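PDB 2RGQ: domain of Unknown Function with a Cystatin-Like Fold from Nostoc punctiforme, which is of unknown function but adopts a cystatin-like fold of the SnoaL-like (NTF2 clan) type, in which a curved sheet packs against helices. Local coordinates for residues B[10-15]-B[109-114]; B[14-19]-B[121-126]; B[83-88]-B[116-121]. All blocks are in the same frame, centred on the assembly; numbering follows the deposited sequence.

Interaction 1: residues B[10-15]-B[109-114]; sequences LEIMEL and DQVRKI
Ile12 and Val111 mark the closest backbone approach between helix 6-25 and strand 101-114, their CA atoms lying 7.4 Å apart. The first side-chain bonds of Ile12 and Leu15 on the helix and of Val111 on the strand all point across the gap, so the join is made entirely by aliphatic branches. Leu15 comes three positions after Ile12, just under one helical turn, which places both on the same flank of the helix with Val111 facing them. Within the helix, the N of Leu15 makes weak hydrogen bonds to the O atoms of both Glu11 and Ile12.

Val111 divides its two methyls between the two helix residues. Its CG2, held between its own backbone N and carbonyl carbon, meets the Ile12 side chain, with Ile12 CD1 and CG1 each 3.9 Å from it and Ile12 CG2 at 4.0 Å. Val111 CG1 lies beside the backbone N, anti to the carbonyl carbon (chi1 -65°), and receives Leu15 CD1 at 3.6 Å. In both pairs the side chains meet at a slant. This is the helix-on-sheet packing of the cystatin-like fold, in which the long N-terminal helix lies across the concave face of a strongly curved, largely antiparallel sheet. A branched valine suits an inner strand of that sheet because it fills the short span between backbone and helix, while the longer leucine and isoleucine reach down from the helix.

Ile12 also touches Ala85 and Met87 of strand 84-95 and Ile78 of strand 69-80, extending the apolar layer across the neighbouring strands. At the border, polar groups take over: Lys113 forms a salt bridge with Asp8, and the carboxylate of Glu11 accepts a hydrogen bond from the backbone N of Trp118.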
loop_
_atom_site.group_PDB
_atom_site.type_symbol
_atom_site.label_atom_id
_atom_site.label_comp_id
_atom_site.label_asym_id
_atom_site.label_seq_id
_atom_site.Cartn_x
_atom_site.Cartn_y
_atom_site.Cartn_z
ATOM N N LEU B 10 -8.166 -10.190 -3.047
ATOM C CA LEU B 10 -8.501 -9.106 -2.109
ATOM C C LEU B 10 -8.626 -9.629 -0.678
ATOM O O LEU B 10 -8.090 -9.013 0.261
ATOM C CB LEU B 10 -9.738 -8.361 -2.570
ATOM C CG LEU B 10 -9.642 -7.558 -3.842
ATOM C CD1 LEU B 10 -11.009 -7.204 -4.341
ATOM C CD2 LEU B 10 -8.828 -6.260 -3.624
ATOM N N GLU B 11 -9.275 -10.776 -0.510
ATOM C CA GLU B 11 -9.392 -11.447 0.815
ATOM C C GLU B 11 -8.027 -11.850 1.358
ATOM O O GLU B 11 -7.745 -11.702 2.551
ATOM C CB GLU B 11 -10.340 -12.663 0.769
ATOM C CG GLU B 11 -10.839 -13.105 2.169
ATOM C CD GLU B 11 -11.749 -14.325 2.166
ATOM O OE1 GLU B 11 -12.488 -14.456 1.175
ATOM O OE2 GLU B 11 -11.714 -15.148 3.138
ATOM N N ILE B 12 -7.156 -12.366 0.500
ATOM C CA ILE B 12 -5.804 -12.751 0.956
ATOM C C ILE B 12 -5.004 -11.505 1.380
ATOM O O ILE B 12 -4.299 -11.537 2.399
ATOM C CB ILE B 12 -5.066 -13.566 -0.137
ATOM C CG1 ILE B 12 -5.733 -14.929 -0.352
ATOM C CG2 ILE B 12 -3.597 -13.760 0.155
ATOM C CD1 ILE B 12 -5.381 -15.560 -1.692
HETATM N N MSE B 13 -5.085 -10.432 0.607
HETATM C CA MSE B 13 -4.439 -9.184 0.969
HETATM C C MSE B 13 -4.988 -8.679 2.308
HETATM O O MSE B 13 -4.234 -8.160 3.117
HETATM C CB MSE B 13 -4.589 -8.132 -0.138
HETATM C CG MSE B 13 -3.611 -8.373 -1.272
HETATM SE SE MSE B 13 -3.788 -6.943 -2.521
HETATM C CE MSE B 13 -5.255 -7.580 -3.300
ATOM N N GLU B 14 -6.298 -8.807 2.519
ATOM C CA GLU B 14 -6.926 -8.434 3.816
ATOM C C GLU B 14 -6.400 -9.235 5.015
ATOM O O GLU B 14 -6.350 -8.720 6.126
ATOM C CB GLU B 14 -8.446 -8.489 3.732
ATOM C CG GLU B 14 -9.030 -7.262 3.090
ATOM C CD GLU B 14 -10.562 -7.233 3.141
ATOM O OE1 GLU B 14 -11.151 -8.052 3.901
ATOM O OE2 GLU B 14 -11.169 -6.375 2.439
ATOM N N LEU B 15 -5.876 -10.439 4.795
ATOM C CA LEU B 15 -5.269 -11.182 5.918
ATOM C C LEU B 15 -4.089 -10.410 6.465
ATOM O O LEU B 15 -3.961 -10.310 7.691
ATOM C CB LEU B 15 -4.741 -12.543 5.523
ATOM C CG LEU B 15 -5.760 -13.620 5.187
ATOM C CD1 LEU B 15 -5.137 -14.835 4.449
ATOM C CD2 LEU B 15 -6.503 -14.031 6.474
ATOM N N ASP B 109 3.881 -15.462 2.681
ATOM C CA ASP B 109 2.692 -16.105 3.278
ATOM C C ASP B 109 2.210 -17.291 2.465
ATOM O O ASP B 109 2.200 -17.245 1.243
ATOM C CB ASP B 109 1.533 -15.105 3.409
ATOM C CG ASP B 109 1.846 -13.959 4.346
ATOM O OD1 ASP B 109 2.233 -14.277 5.491
ATOM O OD2 ASP B 109 1.633 -12.760 3.981
ATOM N N GLN B 110 1.913 -18.401 3.138
ATOM C CA GLN B 110 1.225 -19.522 2.507
ATOM C C GLN B 110 -0.177 -19.409 3.096
ATOM O O GLN B 110 -0.325 -19.337 4.353
ATOM C CB GLN B 110 1.830 -20.856 2.891
ATOM C CG GLN B 110 3.264 -21.052 2.464
ATOM C CD GLN B 110 3.828 -22.365 2.953
ATOM O OE1 GLN B 110 3.138 -23.150 3.616
ATOM N NE2 GLN B 110 5.099 -22.622 2.632
ATOM N N VAL B 111 -1.196 -19.385 2.237
ATOM C CA VAL B 111 -2.565 -19.207 2.665
ATOM C C VAL B 111 -3.415 -20.363 2.115
ATOM O O VAL B 111 -3.018 -21.022 1.161
ATOM C CB VAL B 111 -3.176 -17.877 2.252
ATOM C CG1 VAL B 111 -2.421 -16.680 2.971
ATOM C CG2 VAL B 111 -3.250 -17.758 0.698
ATOM N N ARG B 112 -4.515 -20.625 2.791
ATOM C CA ARG B 112 -5.411 -21.724 2.417
ATOM C C ARG B 112 -6.852 -21.353 2.664
ATOM O O ARG B 112 -7.172 -20.666 3.653
ATOM C CB ARG B 112 -5.046 -22.960 3.212
ATOM C CG ARG B 112 -5.799 -24.262 2.850
ATOM C CD ARG B 112 -5.315 -25.405 3.713
ATOM N NE ARG B 112 -3.870 -25.637 3.532
ATOM C CZ ARG B 112 -3.055 -26.239 4.401
ATOM N NH1 ARG B 112 -3.502 -26.723 5.509
ATOM N NH2 ARG B 112 -1.788 -26.403 4.134
ATOM N N LYS B 113 -7.715 -21.819 1.762
ATOM C CA LYS B 113 -9.162 -21.629 1.911
ATOM C C LYS B 113 -9.665 -22.854 2.666
ATOM O O LYS B 113 -9.544 -23.971 2.183
ATOM C CB LYS B 113 -9.824 -21.486 0.573
ATOM C CG LYS B 113 -11.298 -21.263 0.634
ATOM C CD LYS B 113 -11.900 -21.014 -0.722
ATOM C CE LYS B 113 -11.603 -19.622 -1.230
ATOM N NZ LYS B 113 -11.897 -19.533 -2.721
ATOM N N ILE B 114 -10.213 -22.612 3.860
ATOM C CA ILE B 114 -10.764 -23.632 4.743
ATOM C C ILE B 114 -12.220 -23.251 5.086
ATOM O O ILE B 114 -12.492 -22.154 5.548
ATOM C CB ILE B 114 -9.913 -23.797 6.045
ATOM C CG1 ILE B 114 -8.414 -23.864 5.706
ATOM C CG2 ILE B 114 -10.388 -25.022 6.836
ATOM C CD1 ILE B 114 -7.457 -24.003 6.914
#

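Interaction 2: residues B[14-19]-B[121-126]; sequences ELAARF and ILRQIE
Phe19 and Arg123 reach for each other from opposite directions, the ring extending from the helix and the guanidinium from the strand. Arg123 lies over one face of the ring: its CZ is 4.4 Å from the ring centroid and only 12° off the normal, a cation-pi contact, and its CD adds a CH-pi contact at 4.0 Å. The two planes are not stacked flat but lie 47° apart, which brings NH1 down toward the rim, 3.4 Å from Phe19 CD1. A bend at chi3 of Arg123 folds the end of its chain so that CD and NH1 both rest on the same ring. The other terminal nitrogen, NH2, comes within 3.4 Å of Ala16 CB, and alanine's small methyl leaves room for the guanidinium beside the helix. Ile125 CD1 touches the far end of the ring, 4.5 Å from Phe19 CZ.

This buried charge is well matched: Arg123 NE makes a salt bridge with Asp109, and NH1 one with Glu20. Replacing Phe19 by an alanine would probably leave the arginine without its aromatic face and open a gap beneath the guanidinium, letting it shift relative to its two acidic partners.

The local axes of helix 14-19 and strand 122-126 pass 12.1 Å apart at 66°, a separation that long side chains can span. The strand follows a classic beta bulge, where Ile121 and Leu122 both face Gln110. Around the contact, Leu41 of strand 39-43 touches Phe19, Arg123 and Ile125, while Tyr31 of helix 28-32 meets the Phe19 ring.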
loop_
_atom_site.group_PDB
_atom_site.type_symbol
_atom_site.label_atom_id
_atom_site.label_comp_id
_atom_site.label_asym_id
_atom_site.label_seq_id
_atom_site.Cartn_x
_atom_site.Cartn_y
_atom_site.Cartn_z
ATOM N N GLU B 14 -6.298 -8.807 2.519
ATOM C CA GLU B 14 -6.926 -8.434 3.816
ATOM C C GLU B 14 -6.400 -9.235 5.015
ATOM O O GLU B 14 -6.350 -8.720 6.126
ATOM C CB GLU B 14 -8.446 -8.489 3.732
ATOM C CG GLU B 14 -9.030 -7.262 3.090
ATOM C CD GLU B 14 -10.562 -7.233 3.141
ATOM O OE1 GLU B 14 -11.151 -8.052 3.901
ATOM O OE2 GLU B 14 -11.169 -6.375 2.439
ATOM N N LEU B 15 -5.876 -10.439 4.795
ATOM C CA LEU B 15 -5.269 -11.182 5.918
ATOM C C LEU B 15 -4.089 -10.410 6.465
ATOM O O LEU B 15 -3.961 -10.310 7.691
ATOM C CB LEU B 15 -4.741 -12.543 5.523
ATOM C CG LEU B 15 -5.760 -13.620 5.187
ATOM C CD1 LEU B 15 -5.137 -14.835 4.449
ATOM C CD2 LEU B 15 -6.503 -14.031 6.474
ATOM N N ALA B 16 -3.230 -9.897 5.567
ATOM C CA ALA B 16 -2.073 -9.073 5.970
ATOM C C ALA B 16 -2.545 -7.799 6.692
ATOM O O ALA B 16 -2.056 -7.479 7.767
ATOM C CB ALA B 16 -1.241 -8.712 4.779
ATOM N N ALA B 17 -3.509 -7.104 6.095
ATOM C CA ALA B 17 -4.074 -5.883 6.671
ATOM C C ALA B 17 -4.701 -6.146 8.036
ATOM O O ALA B 17 -4.405 -5.424 9.003
ATOM C CB ALA B 17 -5.085 -5.220 5.691
ATOM N N ARG B 18 -5.426 -7.261 8.178
ATOM C CA ARG B 18 -6.022 -7.658 9.473
ATOM C C ARG B 18 -4.963 -8.015 10.537
ATOM O O ARG B 18 -5.063 -7.547 11.673
ATOM C CB ARG B 18 -7.006 -8.816 9.271
ATOM C CG ARG B 18 -8.295 -8.394 8.607
ATOM C CD ARG B 18 -9.036 -9.622 8.085
ATOM N NE ARG B 18 -9.413 -10.549 9.156
ATOM C CZ ARG B 18 -9.602 -11.867 9.000
ATOM N NH1 ARG B 18 -9.430 -12.452 7.835
ATOM N NH2 ARG B 18 -9.973 -12.610 10.033
ATOM N N PHE B 19 -3.942 -8.793 10.152
ATOM C CA PHE B 19 -2.799 -9.123 11.005
ATOM C C PHE B 19 -2.153 -7.863 11.542
ATOM O O PHE B 19 -1.955 -7.727 12.772
ATOM C CB PHE B 19 -1.771 -9.935 10.174
ATOM C CG PHE B 19 -0.521 -10.357 10.915
ATOM C CD1 PHE B 19 0.507 -9.455 11.152
ATOM C CD2 PHE B 19 -0.280 -11.682 11.213
ATOM C CE1 PHE B 19 1.683 -9.818 11.779
ATOM C CE2 PHE B 19 0.953 -12.054 11.854
ATOM C CZ PHE B 19 1.903 -11.145 12.106
ATOM N N ILE B 121 -1.600 -19.997 6.748
ATOM C CA ILE B 121 -1.008 -21.280 7.167
ATOM C C ILE B 121 0.401 -21.051 7.712
ATOM O O ILE B 121 0.817 -21.654 8.715
ATOM C CB ILE B 121 -0.917 -22.297 5.995
ATOM C CG1 ILE B 121 -2.336 -22.611 5.463
ATOM C CG2 ILE B 121 -0.104 -23.572 6.419
ATOM C CD1 ILE B 121 -3.304 -23.218 6.504
ATOM N N LEU B 122 1.171 -20.239 6.997
ATOM C CA LEU B 122 2.507 -19.924 7.410
ATOM C C LEU B 122 2.882 -18.560 6.956
ATOM O O LEU B 122 2.907 -18.286 5.760
ATOM C CB LEU B 122 3.526 -20.913 6.839
ATOM C CG LEU B 122 5.001 -20.627 7.142
ATOM C CD1 LEU B 122 5.266 -20.568 8.642
ATOM C CD2 LEU B 122 5.831 -21.703 6.525
ATOM N N ARG B 123 3.192 -17.696 7.911
ATOM C CA ARG B 123 3.717 -16.366 7.614
ATOM C C ARG B 123 5.165 -16.338 8.076
ATOM O O ARG B 123 5.450 -16.604 9.254
ATOM C CB ARG B 123 2.865 -15.277 8.272
ATOM C CG ARG B 123 3.577 -13.929 8.268
ATOM C CD ARG B 123 2.697 -12.797 8.655
ATOM N NE ARG B 123 2.032 -12.304 7.452
ATOM C CZ ARG B 123 1.726 -11.033 7.222
ATOM N NH1 ARG B 123 1.941 -10.070 8.102
ATOM N NH2 ARG B 123 1.185 -10.716 6.066
ATOM N N GLN B 124 6.074 -16.036 7.136
ATOM C CA GLN B 124 7.511 -15.925 7.380
ATOM C C GLN B 124 7.926 -14.486 7.144
ATOM O O GLN B 124 7.742 -13.957 6.038
ATOM C CB GLN B 124 8.302 -16.854 6.468
ATOM C CG GLN B 124 8.139 -18.320 6.882
ATOM C CD GLN B 124 8.784 -19.264 5.914
ATOM O OE1 GLN B 124 8.431 -19.249 4.753
ATOM N NE2 GLN B 124 9.642 -20.146 6.391
ATOM N N ILE B 125 8.413 -13.848 8.196
ATOM C CA ILE B 125 8.867 -12.457 8.177
ATOM C C ILE B 125 10.397 -12.456 8.184
ATOM O O ILE B 125 11.010 -13.031 9.085
ATOM C CB ILE B 125 8.304 -11.669 9.384
ATOM C CG1 ILE B 125 6.769 -11.752 9.409
ATOM C CG2 ILE B 125 8.787 -10.215 9.322
ATOM C CD1 ILE B 125 6.069 -11.011 10.478
ATOM N N GLU B 126 11.000 -11.820 7.176
ATOM C CA GLU B 126 12.445 -11.745 6.999
ATOM C C GLU B 126 12.790 -10.297 7.240
ATOM O O GLU B 126 12.684 -9.472 6.336
ATOM C CB GLU B 126 12.819 -12.227 5.591
ATOM C CG GLU B 126 12.385 -13.673 5.356
ATOM C CD GLU B 126 12.811 -14.256 4.002
ATOM O OE1 GLU B 126 13.279 -13.503 3.106
ATOM O OE2 GLU B 126 12.666 -15.500 3.830
#

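Interaction 3: residues B[83-88]-B[116-121]; sequences DEATME and GKWYLI
Trp118 pushes the six-membered end of its indole against the backbone of Asp83, Glu84 and Ala85. Its CH2 comes within 3.6 Å of Asp83 C and 3.7 Å of Glu84 N, and CZ3 lies 4.2 Å from Ala85 CB. The ring thus rests obliquely on a peptide group rather than on large side chains: the CB atoms of Asp83 and Glu84 point away from the strand that carries the indole, and Ala85, whose CB points toward it, is small enough to fit beside the ring.

In the sheet, strand 101-114 runs between strands 84-95 and 117-127 as their antiparallel neighbour. The contact therefore joins next-but-one strands, and the length of a tryptophan suits a side chain that must span the strand between, where it also packs on Val111 and Lys113.

Two features put the ring there. With CG beside the backbone N of Trp118 (chi1 -68°), the indole swings toward segment 83-88 although its CB does not point there, and NE1 is tied by a hydrogen bond to Asp8. The Asp83-Glu84 peptide is in turn held by Asn81, whose OD1 accepts hydrogen bonds from the N atoms of Asp83 and Glu84.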
loop_
_atom_site.group_PDB
_atom_site.type_symbol
_atom_site.label_atom_id
_atom_site.label_comp_id
_atom_site.label_asym_id
_atom_site.label_seq_id
_atom_site.Cartn_x
_atom_site.Cartn_y
_atom_site.Cartn_z
ATOM N N ASP B 83 -7.968 -22.494 -3.614
ATOM C CA ASP B 83 -7.863 -22.865 -2.208
ATOM C C ASP B 83 -6.497 -22.938 -1.596
ATOM O O ASP B 83 -6.406 -23.192 -0.426
ATOM C CB ASP B 83 -8.639 -24.159 -1.956
ATOM C CG ASP B 83 -8.055 -25.381 -2.661
ATOM O OD1 ASP B 83 -7.110 -25.237 -3.452
ATOM O OD2 ASP B 83 -8.611 -26.498 -2.431
ATOM N N GLU B 84 -5.446 -22.685 -2.368
ATOM C CA GLU B 84 -4.084 -22.651 -1.858
ATOM C C GLU B 84 -3.325 -21.575 -2.625
ATOM O O GLU B 84 -3.377 -21.523 -3.860
ATOM C CB GLU B 84 -3.393 -23.968 -2.057
ATOM C CG GLU B 84 -4.095 -25.165 -1.419
ATOM C CD GLU B 84 -3.269 -26.424 -1.561
ATOM O OE1 GLU B 84 -2.370 -26.605 -0.718
ATOM O OE2 GLU B 84 -3.542 -27.218 -2.503
ATOM N N ALA B 85 -2.636 -20.722 -1.912
ATOM C CA ALA B 85 -1.900 -19.649 -2.569
ATOM C C ALA B 85 -0.733 -19.207 -1.702
ATOM O O ALA B 85 -0.583 -19.631 -0.538
ATOM C CB ALA B 85 -2.835 -18.465 -2.915
ATOM N N THR B 86 0.138 -18.422 -2.329
ATOM C CA THR B 86 1.284 -17.839 -1.683
ATOM C C THR B 86 1.256 -16.360 -1.991
ATOM O O THR B 86 0.820 -15.968 -3.076
ATOM C CB THR B 86 2.619 -18.485 -2.140
ATOM O OG1 THR B 86 2.772 -18.295 -3.552
ATOM C CG2 THR B 86 2.634 -19.951 -1.835
HETATM N N MSE B 87 1.586 -15.550 -0.999
HETATM C CA MSE B 87 1.685 -14.113 -1.137
HETATM C C MSE B 87 3.072 -13.674 -0.732
HETATM O O MSE B 87 3.594 -14.200 0.255
HETATM C CB MSE B 87 0.648 -13.409 -0.241
HETATM C CG MSE B 87 0.694 -11.899 -0.390
HETATM SE SE MSE B 87 -0.780 -10.998 0.454
HETATM C CE MSE B 87 -0.659 -11.575 2.231
ATOM N N GLU B 88 3.667 -12.721 -1.474
ATOM C CA GLU B 88 4.924 -12.070 -1.095
ATOM C C GLU B 88 4.573 -10.601 -0.950
ATOM O O GLU B 88 3.776 -10.073 -1.718
ATOM C CB GLU B 88 6.047 -12.279 -2.114
ATOM C CG GLU B 88 6.302 -13.720 -2.444
ATOM C CD GLU B 88 5.352 -14.278 -3.510
ATOM O OE1 GLU B 88 5.204 -13.680 -4.601
ATOM O OE2 GLU B 88 4.736 -15.349 -3.268
ATOM N N GLY B 116 -14.485 -22.305 3.217
ATOM C CA GLY B 116 -14.825 -21.142 2.442
ATOM C C GLY B 116 -14.187 -19.812 2.735
ATOM O O GLY B 116 -14.575 -18.812 2.107
ATOM N N LYS B 117 -13.224 -19.788 3.650
ATOM C CA LYS B 117 -12.536 -18.580 4.052
ATOM C C LYS B 117 -11.048 -18.755 3.976
ATOM O O LYS B 117 -10.550 -19.831 4.335
ATOM C CB LYS B 117 -12.923 -18.297 5.496
ATOM C CG LYS B 117 -12.335 -17.052 6.103
ATOM C CD LYS B 117 -13.173 -16.649 7.315
ATOM C CE LYS B 117 -12.499 -15.547 8.126
ATOM N NZ LYS B 117 -12.272 -14.305 7.364
ATOM N N TRP B 118 -10.330 -17.666 3.639
ATOM C CA TRP B 118 -8.868 -17.726 3.567
ATOM C C TRP B 118 -8.262 -17.488 4.938
ATOM O O TRP B 118 -8.738 -16.639 5.734
ATOM C CB TRP B 118 -8.272 -16.711 2.594
ATOM C CG TRP B 118 -8.583 -16.996 1.189
ATOM C CD1 TRP B 118 -9.603 -16.490 0.475
ATOM C CD2 TRP B 118 -7.853 -17.859 0.316
ATOM N NE1 TRP B 118 -9.546 -16.945 -0.822
ATOM C CE2 TRP B 118 -8.490 -17.809 -0.941
ATOM C CE3 TRP B 118 -6.748 -18.687 0.479
ATOM C CZ2 TRP B 118 -8.042 -18.559 -2.052
ATOM C CZ3 TRP B 118 -6.276 -19.433 -0.623
ATOM C CH2 TRP B 118 -6.935 -19.369 -1.873
ATOM N N TYR B 119 -7.211 -18.254 5.203
ATOM C CA TYR B 119 -6.433 -18.187 6.424
ATOM C C TYR B 119 -4.943 -18.290 6.189
ATOM O O TYR B 119 -4.503 -18.907 5.221
ATOM C CB TYR B 119 -6.753 -19.394 7.319
ATOM C CG TYR B 119 -8.139 -19.420 7.822
ATOM C CD1 TYR B 119 -8.500 -18.716 8.976
ATOM C CD2 TYR B 119 -9.119 -20.111 7.138
ATOM C CE1 TYR B 119 -9.809 -18.732 9.435
ATOM C CE2 TYR B 119 -10.440 -20.126 7.581
ATOM C CZ TYR B 119 -10.776 -19.455 8.730
ATOM O OH TYR B 119 -12.096 -19.472 9.113
ATOM N N LEU B 120 -4.164 -17.659 7.059
ATOM C CA LEU B 120 -2.726 -17.841 7.081
ATOM C C LEU B 120 -2.335 -19.251 7.576
ATOM O O LEU B 120 -2.707 -19.668 8.704
ATOM C CB LEU B 120 -2.085 -16.794 8.020
ATOM C CG LEU B 120 -2.108 -15.325 7.576
ATOM C CD1 LEU B 120 -1.670 -14.436 8.744
ATOM C CD2 LEU B 120 -1.206 -15.089 6.374
ATOM N N ILE B 121 -1.600 -19.997 6.748
ATOM C CA ILE B 121 -1.008 -21.280 7.167
ATOM C C ILE B 121 0.401 -21.051 7.712
ATOM O O ILE B 121 0.817 -21.654 8.715
ATOM C CB ILE B 121 -0.917 -22.297 5.995
ATOM C CG1 ILE B 121 -2.336 -22.611 5.463
ATOM C CG2 ILE B 121 -0.104 -23.572 6.419
ATOM C CD1 ILE B 121 -3.304 -23.218 6.504
#

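How the interactions relate
All three contacts belong to one compact unit formed by helix 6-25 and the curved sheet. Interactions 1 and 3 have centres only about 4 Å apart; the centre of interaction 2 lies about 8 Å from the first and 10 Å from the third, close to the middle of the chain. Interactions 1 and 2 join the same helix to neighbouring strands, 101-114 and 117-127, that come some 90 to 100 residues later, and the Asp109-Arg123 salt bridge ties them together. Interaction 3 joins strands only, those on both flanks of 101-114. Along the chain its segments alternate with those of interaction 1 and nest inside the loop closed by interaction 2.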